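Local coordinates for protein alpha-glucosidase YIHQ (PDB 5AEG) that hydrolyses sulfoquinovosyl diacylglycerides and simpler sulfoquinovosides, releasing sulfoquinovose for bacterial sulfoglycolysis, at residues L39-G44 with Q108-N113; I65-A70 with I89-N94; V197-Y202 with L215-D220; Y353-A358 with T414-G419. One frame throughout, in Å; residues are numbered along the deposited sequence.

Interaction 1 (L39-G44 with Q108-N113); sequences LWIGSG and QNDNLN
Asp110 OD1, which has the end of Ile41 beside it with CD1 4.0 Å away, is gripped by two donors of its own turn. Asn111 N gives it a bent bond of 2.8 Å (143° at the hydrogen), arriving on the anti side and 34° out of the carboxylate plane, and His114 ND1 supplies the second. The other oxygen, OD2, accepts from Ser90 N, so the carboxylate ties the turn to the neighbouring strand. Asn109 comes at Ile41 from the opposite direction and lays its amide against CB, CG2 and CD1. Its OD1 lies 3.3 Å from Ile41 CG2, and this buried oxygen has no polar partner in the model. The amide is held instead through ND2, which donates to His114 O and weakly to Arg116 O. Ile41 keeps CG1 between its backbone N and carbonyl carbon (chi1 70°), which sends CD1 on to Asn109 CG, 3.9 Å away. With an alanine at Asn109, the carbonyl of His114 would probably lose its amide donor, and a gap would be likely to open against Ile41. Farther along, Ser43 CB packs 3.4 Å from Asn113 O; the serine hydroxyl is engaged by Gln62. Asn111 OD1 accepts from Asn113 N at 2.9 Å, an Asx turn that suits asparagine. Strand 39-49 runs between strands 56-74 and 116-122, bonded to both through its backbone, while strand 103-109 lies beside 89-97, and Ile41 meets Asn109 where strand 39-49 faces the end of strand 103-109.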
loop_
_atom_site.group_PDB
_atom_site.type_symbol
_atom_site.label_atom_id
_atom_site.label_comp_id
_atom_site.label_asym_id
_atom_site.label_seq_id
_atom_site.Cartn_x
_atom_site.Cartn_y
_atom_site.Cartn_z
ATOM N N LEU A 39 26.976 16.088 1.976
ATOM C CA LEU A 39 25.931 16.696 2.842
ATOM C C LEU A 39 25.730 18.156 2.642
ATOM O O LEU A 39 26.702 18.909 2.503
ATOM C CB LEU A 39 26.170 16.363 4.278
ATOM C CG LEU A 39 25.323 16.954 5.376
ATOM C CD1 LEU A 39 23.884 16.393 5.375
ATOM C CD2 LEU A 39 25.905 16.680 6.725
ATOM N N TRP A 40 24.439 18.541 2.461
ATOM C CA TRP A 40 24.008 19.917 2.436
ATOM C C TRP A 40 22.923 20.089 3.503
ATOM O O TRP A 40 22.125 19.182 3.765
ATOM C CB TRP A 40 23.400 20.341 1.063
ATOM C CG TRP A 40 24.239 20.379 -0.144
ATOM C CD1 TRP A 40 24.563 21.463 -0.831
ATOM C CD2 TRP A 40 24.821 19.264 -0.842
ATOM N NE1 TRP A 40 25.291 21.147 -1.943
ATOM C CE2 TRP A 40 25.512 19.792 -1.951
ATOM C CE3 TRP A 40 24.848 17.888 -0.617
ATOM C CZ2 TRP A 40 26.217 18.998 -2.862
ATOM C CZ3 TRP A 40 25.534 17.073 -1.502
ATOM C CH2 TRP A 40 26.182 17.625 -2.644
ATOM N N ILE A 41 22.915 21.241 4.183
ATOM C CA ILE A 41 21.849 21.609 5.074
ATOM C C ILE A 41 21.342 23.026 4.739
ATOM O O ILE A 41 21.980 23.801 4.061
ATOM C CB ILE A 41 22.211 21.466 6.556
ATOM C CG1 ILE A 41 23.243 22.528 7.031
ATOM C CG2 ILE A 41 22.845 20.109 6.786
ATOM C CD1 ILE A 41 23.399 22.569 8.563
ATOM N N GLY A 42 20.204 23.365 5.291
ATOM C CA GLY A 42 19.658 24.672 5.032
ATOM C C GLY A 42 18.296 24.819 5.644
ATOM O O GLY A 42 17.984 24.222 6.644
ATOM N N SER A 43 17.454 25.590 4.992
ATOM C CA SER A 43 16.157 25.821 5.529
ATOM C C SER A 43 15.139 26.177 4.447
ATOM O O SER A 43 15.455 26.627 3.352
ATOM C CB SER A 43 16.128 26.948 6.583
ATOM O OG SER A 43 16.425 28.182 5.916
ATOM N N GLY A 44 13.886 25.916 4.798
ATOM C CA GLY A 44 12.797 26.237 3.862
ATOM C C GLY A 44 11.511 26.410 4.598
ATOM O O GLY A 44 11.401 26.057 5.790
ATOM N N GLN A 108 22.366 15.188 12.972
ATOM C CA GLN A 108 21.715 16.274 13.683
ATOM C C GLN A 108 22.302 17.644 13.284
ATOM O O GLN A 108 23.489 17.854 13.437
ATOM C CB GLN A 108 21.790 15.996 15.194
ATOM C CG GLN A 108 21.215 17.083 16.118
ATOM C CD GLN A 108 19.708 17.339 15.897
ATOM O OE1 GLN A 108 18.858 16.514 16.247
ATOM N NE2 GLN A 108 19.369 18.477 15.263
ATOM N N ASN A 109 21.480 18.545 12.737
ATOM C CA ASN A 109 21.934 19.836 12.296
ATOM C C ASN A 109 22.185 20.678 13.586
ATOM O O ASN A 109 21.555 20.422 14.625
ATOM C CB ASN A 109 20.937 20.542 11.405
ATOM C CG ASN A 109 20.855 19.925 10.025
ATOM O OD1 ASN A 109 21.631 19.042 9.691
ATOM N ND2 ASN A 109 19.899 20.410 9.201
ATOM N N ASP A 110 23.088 21.636 13.461
ATOM C CA ASP A 110 23.450 22.582 14.556
ATOM C C ASP A 110 22.295 23.160 15.279
ATOM O O ASP A 110 22.231 23.176 16.464
ATOM C CB ASP A 110 24.350 23.730 14.002
ATOM C CG ASP A 110 23.778 24.465 12.710
ATOM O OD1 ASP A 110 22.637 24.104 12.183
ATOM O OD2 ASP A 110 24.494 25.380 12.119
ATOM N N ASN A 111 21.312 23.648 14.565
ATOM C CA ASN A 111 20.080 24.051 15.255
ATOM C C ASN A 111 18.822 23.741 14.445
ATOM O O ASN A 111 18.893 23.568 13.162
ATOM C CB ASN A 111 20.182 25.531 15.587
ATOM C CG ASN A 111 20.260 26.398 14.355
ATOM O OD1 ASN A 111 19.264 26.619 13.657
ATOM N ND2 ASN A 111 21.426 26.889 14.068
ATOM N N LEU A 112 17.708 23.790 15.186
ATOM C CA LEU A 112 16.358 23.525 14.692
ATOM C C LEU A 112 15.990 24.395 13.520
ATOM O O LEU A 112 15.183 23.964 12.723
ATOM C CB LEU A 112 15.262 23.715 15.781
ATOM C CG LEU A 112 14.965 22.623 16.818
ATOM C CD1 LEU A 112 13.766 23.060 17.672
ATOM C CD2 LEU A 112 14.696 21.254 16.198
ATOM N N ASN A 113 16.607 25.578 13.351
ATOM C CA ASN A 113 16.219 26.438 12.237
ATOM C C ASN A 113 16.680 25.930 10.910
ATOM O O ASN A 113 16.145 26.302 9.887
ATOM C CB ASN A 113 16.691 27.879 12.430
ATOM C CG ASN A 113 16.029 28.508 13.630
ATOM O OD1 ASN A 113 14.822 28.523 13.698
ATOM N ND2 ASN A 113 16.799 28.863 14.623
#

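Interaction 2 (I65-A70 with I89-N94)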
loop_
_atom_site.group_PDB
_atom_site.type_symbol
_atom_site.label_atom_id
_atom_site.label_comp_id
_atom_site.label_asym_id
_atom_site.label_seq_id
_atom_site.Cartn_x
_atom_site.Cartn_y
_atom_site.Cartn_z
ATOM N N ILE A 65 23.197 24.802 1.712
ATOM C CA ILE A 65 24.647 25.057 1.913
ATOM C C ILE A 65 25.384 23.749 2.042
ATOM O O ILE A 65 25.000 22.911 2.858
ATOM C CB ILE A 65 24.885 25.814 3.247
ATOM C CG1 ILE A 65 24.062 27.076 3.267
ATOM C CG2 ILE A 65 26.356 26.175 3.361
ATOM C CD1 ILE A 65 23.761 27.610 4.633
ATOM N N ALA A 66 26.435 23.597 1.262
ATOM C CA ALA A 66 27.238 22.406 1.213
ATOM C C ALA A 66 28.190 22.436 2.382
ATOM O O ALA A 66 28.876 23.474 2.587
ATOM C CB ALA A 66 28.018 22.381 -0.108
ATOM N N LEU A 67 28.161 21.383 3.195
ATOM C CA LEU A 67 29.049 21.222 4.335
ATOM C C LEU A 67 30.289 20.487 3.843
ATOM O O LEU A 67 30.433 19.288 3.957
ATOM C CB LEU A 67 28.388 20.587 5.528
ATOM C CG LEU A 67 27.111 21.233 5.991
ATOM C CD1 LEU A 67 26.691 20.570 7.294
ATOM C CD2 LEU A 67 27.225 22.726 6.210
ATOM N N THR A 68 31.200 21.297 3.304
ATOM C CA THR A 68 32.374 20.789 2.629
ATOM C C THR A 68 33.455 20.275 3.620
ATOM O O THR A 68 34.259 19.369 3.287
ATOM C CB THR A 68 32.983 21.876 1.791
ATOM O OG1 THR A 68 33.238 23.010 2.626
ATOM C CG2 THR A 68 32.052 22.286 0.625
ATOM N N ASP A 69 33.459 20.797 4.841
ATOM C CA ASP A 69 34.533 20.458 5.791
ATOM C C ASP A 69 34.098 19.401 6.751
ATOM O O ASP A 69 32.966 19.419 7.271
ATOM C CB ASP A 69 34.934 21.694 6.634
ATOM C CG ASP A 69 35.293 22.898 5.801
ATOM O OD1 ASP A 69 35.611 22.730 4.600
ATOM O OD2 ASP A 69 35.191 24.040 6.319
ATOM N N ALA A 70 34.979 18.435 7.023
ATOM C CA ALA A 70 34.668 17.391 7.973
ATOM C C ALA A 70 35.855 17.094 8.904
ATOM O O ALA A 70 36.961 16.942 8.427
ATOM C CB ALA A 70 34.313 16.118 7.240
ATOM N N ILE A 89 28.179 27.263 10.622
ATOM C CA ILE A 89 27.143 26.316 10.116
ATOM C C ILE A 89 27.731 24.932 10.267
ATOM O O ILE A 89 28.826 24.681 9.748
ATOM C CB ILE A 89 26.834 26.608 8.612
ATOM C CG1 ILE A 89 26.580 28.088 8.416
ATOM C CG2 ILE A 89 25.634 25.775 8.095
ATOM C CD1 ILE A 89 27.020 28.588 7.043
ATOM N N SER A 90 27.014 24.025 10.927
ATOM C CA SER A 90 27.540 22.726 11.117
ATOM C C SER A 90 26.453 21.691 11.322
ATOM O O SER A 90 25.255 22.017 11.637
ATOM C CB SER A 90 28.497 22.731 12.357
ATOM O OG SER A 90 27.778 23.070 13.483
ATOM N N ALA A 91 26.880 20.436 11.206
ATOM C CA ALA A 91 26.004 19.322 11.593
ATOM C C ALA A 91 26.865 18.146 12.075
ATOM O O ALA A 91 28.002 18.047 11.672
ATOM C CB ALA A 91 25.193 18.868 10.351
ATOM N N THR A 92 26.301 17.228 12.815
ATOM C CA THR A 92 27.066 16.023 13.243
ATOM C C THR A 92 26.422 14.757 12.690
ATOM O O THR A 92 25.191 14.661 12.604
ATOM C CB THR A 92 27.135 15.838 14.758
ATOM O OG1 THR A 92 25.829 15.807 15.219
ATOM C CG2 THR A 92 27.836 17.023 15.445
ATOM N N LEU A 93 27.257 13.822 12.287
ATOM C CA LEU A 93 26.810 12.509 11.822
ATOM C C LEU A 93 27.490 11.470 12.658
ATOM O O LEU A 93 28.735 11.387 12.660
ATOM C CB LEU A 93 27.176 12.320 10.349
ATOM C CG LEU A 93 26.924 10.901 9.789
ATOM C CD1 LEU A 93 25.417 10.629 9.797
ATOM C CD2 LEU A 93 27.532 10.706 8.440
ATOM N N ASN A 94 26.716 10.747 13.443
ATOM C CA ASN A 94 27.187 9.609 14.155
ATOM C C ASN A 94 26.980 8.333 13.339
ATOM O O ASN A 94 25.859 8.083 12.816
ATOM C CB ASN A 94 26.470 9.479 15.495
ATOM C CG ASN A 94 27.441 9.187 16.603
ATOM O OD1 ASN A 94 27.910 10.129 17.243
ATOM N ND2 ASN A 94 27.841 7.904 16.768
#
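Ile65 reaches toward Ile89 tip to tip, the two CD1 methyls 4.2 Å apart. Both isoleucines set CG1 anti to the carbonyl carbon (chi1 -55° in Ile65 and -49° in Ile89), which turns each CG1-CD1 arm toward the other, and these end methyls are where the two residues meet. Ala66 comes next and faces the other way, onto Trp40 and Pro37; its carbonyl accepts from Arg85 NH1. Leu67 turns back and carries most of the contact with a forked end. CD2 lies 3.9 Å from Ile89 CG2, the two side chains slanting past one another, whereas CD1 settles 3.8 Å from Ala91 CB and 3.9 Å from Ala91 N. A small alanine suits this place, because it lets a leucine methyl come right down on the strand backbone. The same leucine also touches apolar side chains of strands 39-49 and 79-85, namely Leu39, Ile41 and Phe83. At Thr68 the strand is interrupted, and the threonine hydroxyl donates to Asp69 OD1 at 3.1 Å, coming from above the carboxylate plane. That oxygen also forms a salt bridge with Lys34; Thr68 and Asp69 take no part in the contact with 89-94. Across the contact itself, then, only hydrocarbon groups and a little strand backbone meet. Leu67 and Ala91 are buried in the beta sandwich of the mutarotase-like domain, while the isoleucine pair lies nearer the surface. Such a contact depends on shape and on the exclusion of water, with none of the directional demands of a hydrogen bond.

Interaction 3 (V197-Y202 with L215-D220); sequences VDNSCY and LALWED
Trp218 N donates to Tyr202 O at 3.0 Å, satisfying both backbone groups where the chains draw together. The second direct bond runs from Asn199 ND2 to Glu219 OE1, also 3.0 Å; the donor stands well above the carboxylate, 67° out of its plane. Asn199 ND2 gives its stronger bond to Lys221 O, and its OD1 receives a weak one from Thr223 N, so both ends of the amide are used. Glu219 OE1 has another donor in a water 2.6 Å away, which in turn accepts from Ser200 N at 2.8 Å and thereby bridges the segments. The remaining oxygen, OE2, makes a long, weak ion pair with Lys221 NZ. Ser200 OG is bonded to Ile424 O. Around these polar groups, Leu217 CD2 meets Val197 CG1 at 4.1 Å and lies against the Asn199 amide. Tyr202 sets its ring anti to the backbone N (chi1 179°), bringing CD1 over the middle of the Trp218 indole, nearest CE2 and CD2; the tyrosine ring is inclined at 36° to the six-membered ring. A serine in place of Trp218 would probably leave this tyrosine face uncovered and take from Arg116 its cation-pi partner. The backbone bond continues the antiparallel pairing of strands 203-206 and 212-217, so the contact closes the open end of a beta hairpin in the galactose mutarotase-like domain.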
loop_
_atom_site.group_PDB
_atom_site.type_symbol
_atom_site.label_atom_id
_atom_site.label_comp_id
_atom_site.label_asym_id
_atom_site.label_seq_id
_atom_site.Cartn_x
_atom_site.Cartn_y
_atom_site.Cartn_z
ATOM N N VAL A 197 14.510 4.923 6.823
ATOM C CA VAL A 197 14.681 6.248 7.465
ATOM C C VAL A 197 13.543 6.410 8.492
ATOM O O VAL A 197 12.338 6.199 8.208
ATOM C CB VAL A 197 14.745 7.385 6.475
ATOM C CG1 VAL A 197 14.849 8.768 7.145
ATOM C CG2 VAL A 197 15.856 7.215 5.460
ATOM N N ASP A 198 13.893 6.780 9.706
ATOM C CA ASP A 198 12.889 6.822 10.768
ATOM C C ASP A 198 11.974 8.010 10.649
ATOM O O ASP A 198 10.847 7.987 11.139
ATOM C CB ASP A 198 13.510 6.900 12.177
ATOM C CG ASP A 198 14.066 5.604 12.645
ATOM O OD1 ASP A 198 13.821 4.513 12.076
ATOM O OD2 ASP A 198 14.742 5.661 13.680
ATOM N N ASN A 199 12.388 9.042 10.009
ATOM C CA ASN A 199 11.553 10.247 10.068
ATOM C C ASN A 199 10.158 10.097 9.401
ATOM O O ASN A 199 9.972 9.231 8.530
ATOM C CB ASN A 199 12.283 11.296 9.283
ATOM C CG ASN A 199 13.680 11.605 9.819
ATOM O OD1 ASN A 199 14.516 10.694 9.984
ATOM N ND2 ASN A 199 13.949 12.934 10.005
ATOM N N SER A 200 9.235 10.994 9.712
ATOM C CA SER A 200 7.921 11.066 9.018
ATOM C C SER A 200 7.654 12.415 8.378
ATOM O O SER A 200 6.577 12.680 7.877
ATOM C CB SER A 200 6.803 10.637 9.957
ATOM O OG SER A 200 6.676 11.607 10.976
ATOM N N CYS A 201 8.643 13.297 8.353
ATOM C CA CYS A 201 8.572 14.535 7.606
ATOM C C CYS A 201 8.446 14.318 6.115
ATOM O O CYS A 201 8.702 13.188 5.652
ATOM C CB CYS A 201 9.818 15.415 7.902
ATOM S SG CYS A 201 11.380 14.586 7.474
ATOM N N TYR A 202 8.093 15.375 5.343
ATOM C CA TYR A 202 8.248 15.351 3.894
ATOM C C TYR A 202 9.641 14.888 3.543
ATOM O O TYR A 202 10.616 15.362 4.172
ATOM C CB TYR A 202 7.995 16.708 3.302
ATOM C CG TYR A 202 8.158 16.733 1.807
ATOM C CD1 TYR A 202 9.389 16.935 1.238
ATOM C CD2 TYR A 202 7.065 16.414 0.920
ATOM C CE1 TYR A 202 9.567 16.966 -0.118
ATOM C CE2 TYR A 202 7.259 16.436 -0.463
ATOM C CZ TYR A 202 8.497 16.704 -0.969
ATOM O OH TYR A 202 8.652 16.763 -2.322
ATOM N N LEU A 215 18.822 11.897 -0.919
ATOM C CA LEU A 215 17.712 11.866 -0.018
ATOM C C LEU A 215 17.552 13.246 0.604
ATOM O O LEU A 215 18.449 13.709 1.366
ATOM C CB LEU A 215 17.966 10.862 1.049
ATOM C CG LEU A 215 18.448 9.456 0.615
ATOM C CD1 LEU A 215 18.464 8.588 1.855
ATOM C CD2 LEU A 215 17.577 8.860 -0.417
ATOM N N ALA A 216 16.435 13.877 0.307
ATOM C CA ALA A 216 16.066 15.172 0.848
ATOM C C ALA A 216 15.049 15.029 1.967
ATOM O O ALA A 216 14.019 14.331 1.806
ATOM C CB ALA A 216 15.582 16.089 -0.224
ATOM N N LEU A 217 15.350 15.643 3.125
ATOM C CA LEU A 217 14.452 15.632 4.250
ATOM C C LEU A 217 14.085 17.063 4.676
ATOM O O LEU A 217 14.946 17.969 4.697
ATOM C CB LEU A 217 15.026 14.916 5.489
ATOM C CG LEU A 217 15.431 13.472 5.407
ATOM C CD1 LEU A 217 16.831 13.357 4.950
ATOM C CD2 LEU A 217 15.258 12.837 6.763
ATOM N N TRP A 218 12.823 17.253 5.055
ATOM C CA TRP A 218 12.369 18.526 5.622
ATOM C C TRP A 218 12.395 18.423 7.124
ATOM O O TRP A 218 11.358 18.471 7.806
ATOM C CB TRP A 218 10.991 18.891 5.116
ATOM C CG TRP A 218 11.021 19.264 3.691
ATOM C CD1 TRP A 218 12.034 19.053 2.832
ATOM C CD2 TRP A 218 9.930 19.799 2.906
ATOM N NE1 TRP A 218 11.719 19.541 1.597
ATOM C CE2 TRP A 218 10.404 19.956 1.609
ATOM C CE3 TRP A 218 8.631 20.222 3.208
ATOM C CZ2 TRP A 218 9.621 20.515 0.586
ATOM C CZ3 TRP A 218 7.834 20.757 2.180
ATOM C CH2 TRP A 218 8.338 20.911 0.903
ATOM N N GLU A 219 13.577 18.226 7.672
ATOM C CA GLU A 219 13.755 18.187 9.111
ATOM C C GLU A 219 15.234 18.536 9.396
ATOM O O GLU A 219 16.055 18.583 8.488
ATOM C CB GLU A 219 13.407 16.834 9.711
ATOM C CG GLU A 219 12.892 16.898 11.134
ATOM C CD GLU A 219 12.134 15.685 11.603
ATOM O OE1 GLU A 219 11.701 14.790 10.800
ATOM O OE2 GLU A 219 11.958 15.614 12.837
ATOM N N ASP A 220 15.490 18.892 10.649
ATOM C CA ASP A 220 16.821 19.181 11.148
ATOM C C ASP A 220 17.578 18.023 11.655
ATOM O O ASP A 220 18.760 18.177 12.057
ATOM C CB ASP A 220 16.653 20.197 12.313
ATOM C CG ASP A 220 15.922 19.571 13.501
ATOM O OD1 ASP A 220 14.732 19.236 13.364
ATOM O OD2 ASP A 220 16.546 19.272 14.526
HETATM O O HOH W 1 10.122 12.860 11.614
#

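Interaction 4 (Y353-A358 with T414-G419)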
loop_
_atom_site.group_PDB
_atom_site.type_symbol
_atom_site.label_atom_id
_atom_site.label_comp_id
_atom_site.label_asym_id
_atom_site.label_seq_id
_atom_site.Cartn_x
_atom_site.Cartn_y
_atom_site.Cartn_z
ATOM N N TYR A 353 -12.000 14.827 21.882
ATOM C CA TYR A 353 -11.393 13.716 21.089
ATOM C C TYR A 353 -11.055 14.086 19.613
ATOM O O TYR A 353 -10.478 13.239 18.863
ATOM C CB TYR A 353 -12.336 12.491 21.115
ATOM C CG TYR A 353 -12.515 11.767 22.465
ATOM C CD1 TYR A 353 -11.648 11.980 23.527
ATOM C CD2 TYR A 353 -13.571 10.859 22.669
ATOM C CE1 TYR A 353 -11.794 11.323 24.734
ATOM C CE2 TYR A 353 -13.729 10.200 23.888
ATOM C CZ TYR A 353 -12.819 10.455 24.907
ATOM O OH TYR A 353 -12.856 9.860 26.127
ATOM N N LEU A 354 -11.413 15.304 19.179
ATOM C CA LEU A 354 -11.135 15.811 17.839
ATOM C C LEU A 354 -9.867 16.628 17.763
ATOM O O LEU A 354 -9.441 17.213 18.760
ATOM C CB LEU A 354 -12.315 16.599 17.306
ATOM C CG LEU A 354 -13.652 15.848 17.239
ATOM C CD1 LEU A 354 -14.783 16.742 16.767
ATOM C CD2 LEU A 354 -13.575 14.654 16.281
ATOM N N ALA A 355 -9.200 16.580 16.606
ATOM C CA ALA A 355 -8.136 17.504 16.315
ATOM C C ALA A 355 -8.687 18.893 16.323
ATOM O O ALA A 355 -9.852 19.106 15.992
ATOM C CB ALA A 355 -7.556 17.232 14.920
ATOM N N LYS A 356 -7.820 19.868 16.564
ATOM C CA LYS A 356 -8.236 21.288 16.480
ATOM C C LYS A 356 -7.668 22.085 15.356
ATOM O O LYS A 356 -6.730 21.668 14.661
ATOM C CB LYS A 356 -7.855 21.946 17.800
ATOM C CG LYS A 356 -8.919 21.625 18.860
ATOM C CD LYS A 356 -8.344 21.040 20.118
ATOM C CE LYS A 356 -9.393 21.039 21.244
ATOM N NZ LYS A 356 -10.831 20.922 20.854
ATOM N N ASP A 357 -8.274 23.245 15.130
ATOM C CA ASP A 357 -7.810 24.215 14.172
ATOM C C ASP A 357 -7.021 25.330 14.882
ATOM O O ASP A 357 -6.813 25.232 16.087
ATOM C CB ASP A 357 -8.923 24.703 13.242
ATOM C CG ASP A 357 -9.993 25.585 13.908
ATOM O OD1 ASP A 357 -9.843 26.041 15.056
ATOM O OD2 ASP A 357 -10.981 25.812 13.173
ATOM N N ALA A 358 -6.465 26.255 14.119
ATOM C CA ALA A 358 -5.507 27.246 14.702
ATOM C C ALA A 358 -6.227 28.092 15.765
ATOM O O ALA A 358 -5.695 28.315 16.859
ATOM C CB ALA A 358 -4.910 28.125 13.612
ATOM N N THR A 414 -4.109 21.019 11.078
ATOM C CA THR A 414 -4.625 20.553 12.350
ATOM C C THR A 414 -3.583 20.765 13.440
ATOM O O THR A 414 -2.377 20.868 13.144
ATOM C CB THR A 414 -4.940 19.035 12.349
ATOM O OG1 THR A 414 -3.786 18.321 11.865
ATOM C CG2 THR A 414 -6.163 18.773 11.478
ATOM N N TYR A 415 -4.083 20.798 14.687
ATOM C CA TYR A 415 -3.315 20.903 15.893
ATOM C C TYR A 415 -3.706 19.705 16.711
ATOM O O TYR A 415 -4.890 19.475 16.972
ATOM C CB TYR A 415 -3.615 22.235 16.631
ATOM C CG TYR A 415 -3.073 23.352 15.838
ATOM C CD1 TYR A 415 -3.768 23.833 14.766
ATOM C CD2 TYR A 415 -1.788 23.847 16.076
ATOM C CE1 TYR A 415 -3.226 24.800 13.946
ATOM C CE2 TYR A 415 -1.253 24.838 15.276
ATOM C CZ TYR A 415 -1.983 25.292 14.207
ATOM O OH TYR A 415 -1.527 26.271 13.386
ATOM N N LEU A 416 -2.675 18.948 17.087
ATOM C CA LEU A 416 -2.807 17.653 17.657
ATOM C C LEU A 416 -2.453 17.641 19.123
ATOM O O LEU A 416 -1.584 18.402 19.560
ATOM C CB LEU A 416 -1.864 16.674 16.939
ATOM C CG LEU A 416 -2.273 16.659 15.465
ATOM C CD1 LEU A 416 -1.174 16.248 14.577
ATOM C CD2 LEU A 416 -3.580 15.886 15.286
ATOM N N HIS A 417 -3.078 16.702 19.824
ATOM C CA HIS A 417 -2.932 16.524 21.261
ATOM C C HIS A 417 -1.511 16.276 21.716
ATOM O O HIS A 417 -1.147 16.730 22.787
ATOM C CB HIS A 417 -3.787 15.403 21.737
ATOM C CG HIS A 417 -3.893 15.287 23.216
ATOM N ND1 HIS A 417 -3.035 14.519 23.966
ATOM C CD2 HIS A 417 -4.781 15.823 24.087
ATOM C CE1 HIS A 417 -3.360 14.607 25.246
ATOM N NE2 HIS A 417 -4.426 15.382 25.340
ATOM N N ASN A 418 -0.716 15.554 20.942
ATOM C CA ASN A 418 0.634 15.314 21.339
ATOM C C ASN A 418 1.570 16.537 21.095
ATOM O O ASN A 418 2.702 16.422 21.332
ATOM C CB ASN A 418 1.174 14.026 20.685
ATOM C CG ASN A 418 1.356 14.173 19.151
ATOM O OD1 ASN A 418 1.039 15.183 18.592
ATOM N ND2 ASN A 418 1.918 13.163 18.516
ATOM N N GLY A 419 1.077 17.638 20.568
ATOM C CA GLY A 419 1.836 18.819 20.202
ATOM C C GLY A 419 2.878 18.644 19.124
ATOM O O GLY A 419 3.721 19.523 18.936
#
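Lys356 and Tyr415 join their backbones through two hydrogen bonds. Tyr415 N donates to Lys356 O at 2.8 Å, and Lys356 N returns a straighter bond of 3.0 Å to Tyr415 O (167° at the hydrogen). Lys356 O works harder still: Thr414 CA approaches it at 3.3 Å in a CA-H...O contact, and the same oxygen lies near the plane of the Tyr415 ring, at its edge. Lys356 NZ bends away to a salt bridge with Asp362. With CG anti to its carbonyl carbon (chi1 -69°), Tyr415 lays its ring along the backbone of Asp357 and Ala358, where CE1 comes 3.4 Å from Ala358 CA and 3.7 Å from Ala358 CB; the small alanine lets the ring come close to the chain. Ala355 CB touches Thr414 CG2 (4.0 Å) and Leu416 CD2 (4.2 Å), and Leu416 also reaches Met425 and Trp429 on helix 422-444. Beyond it, Leu416 to Gly419 forms a type I turn, closed by Gly419 N on Leu416 O. This isolated antiparallel beta bridge links two loops of the TIM barrel, one following helix 343-351, the other joining strand 401-404 to helix 422-444.

Interactions 1, 2 and 3 belong to the beta-strand part of the chain, whereas interaction 4 lies in the TIM barrel. Interactions 1 and 2, with centres 9 Å apart, are laced together at both segments: Ile65 N lies 2.8 Å from Ile41 O, and Asp110 N lies 2.9 Å from Ser90 O, both probably hydrogen bonds. Interaction 3 joins interaction 1 through Asp220, whose O is 2.8 Å from Asn109 N. Interaction 4 stands apart, its centre 22 Å from that of interaction 3 and 35 Å from that of interaction 2. None touches the catalytic centre, although the loop 414-419 follows the barrel strand 401-404, directly after which comes the nucleophile Asp405.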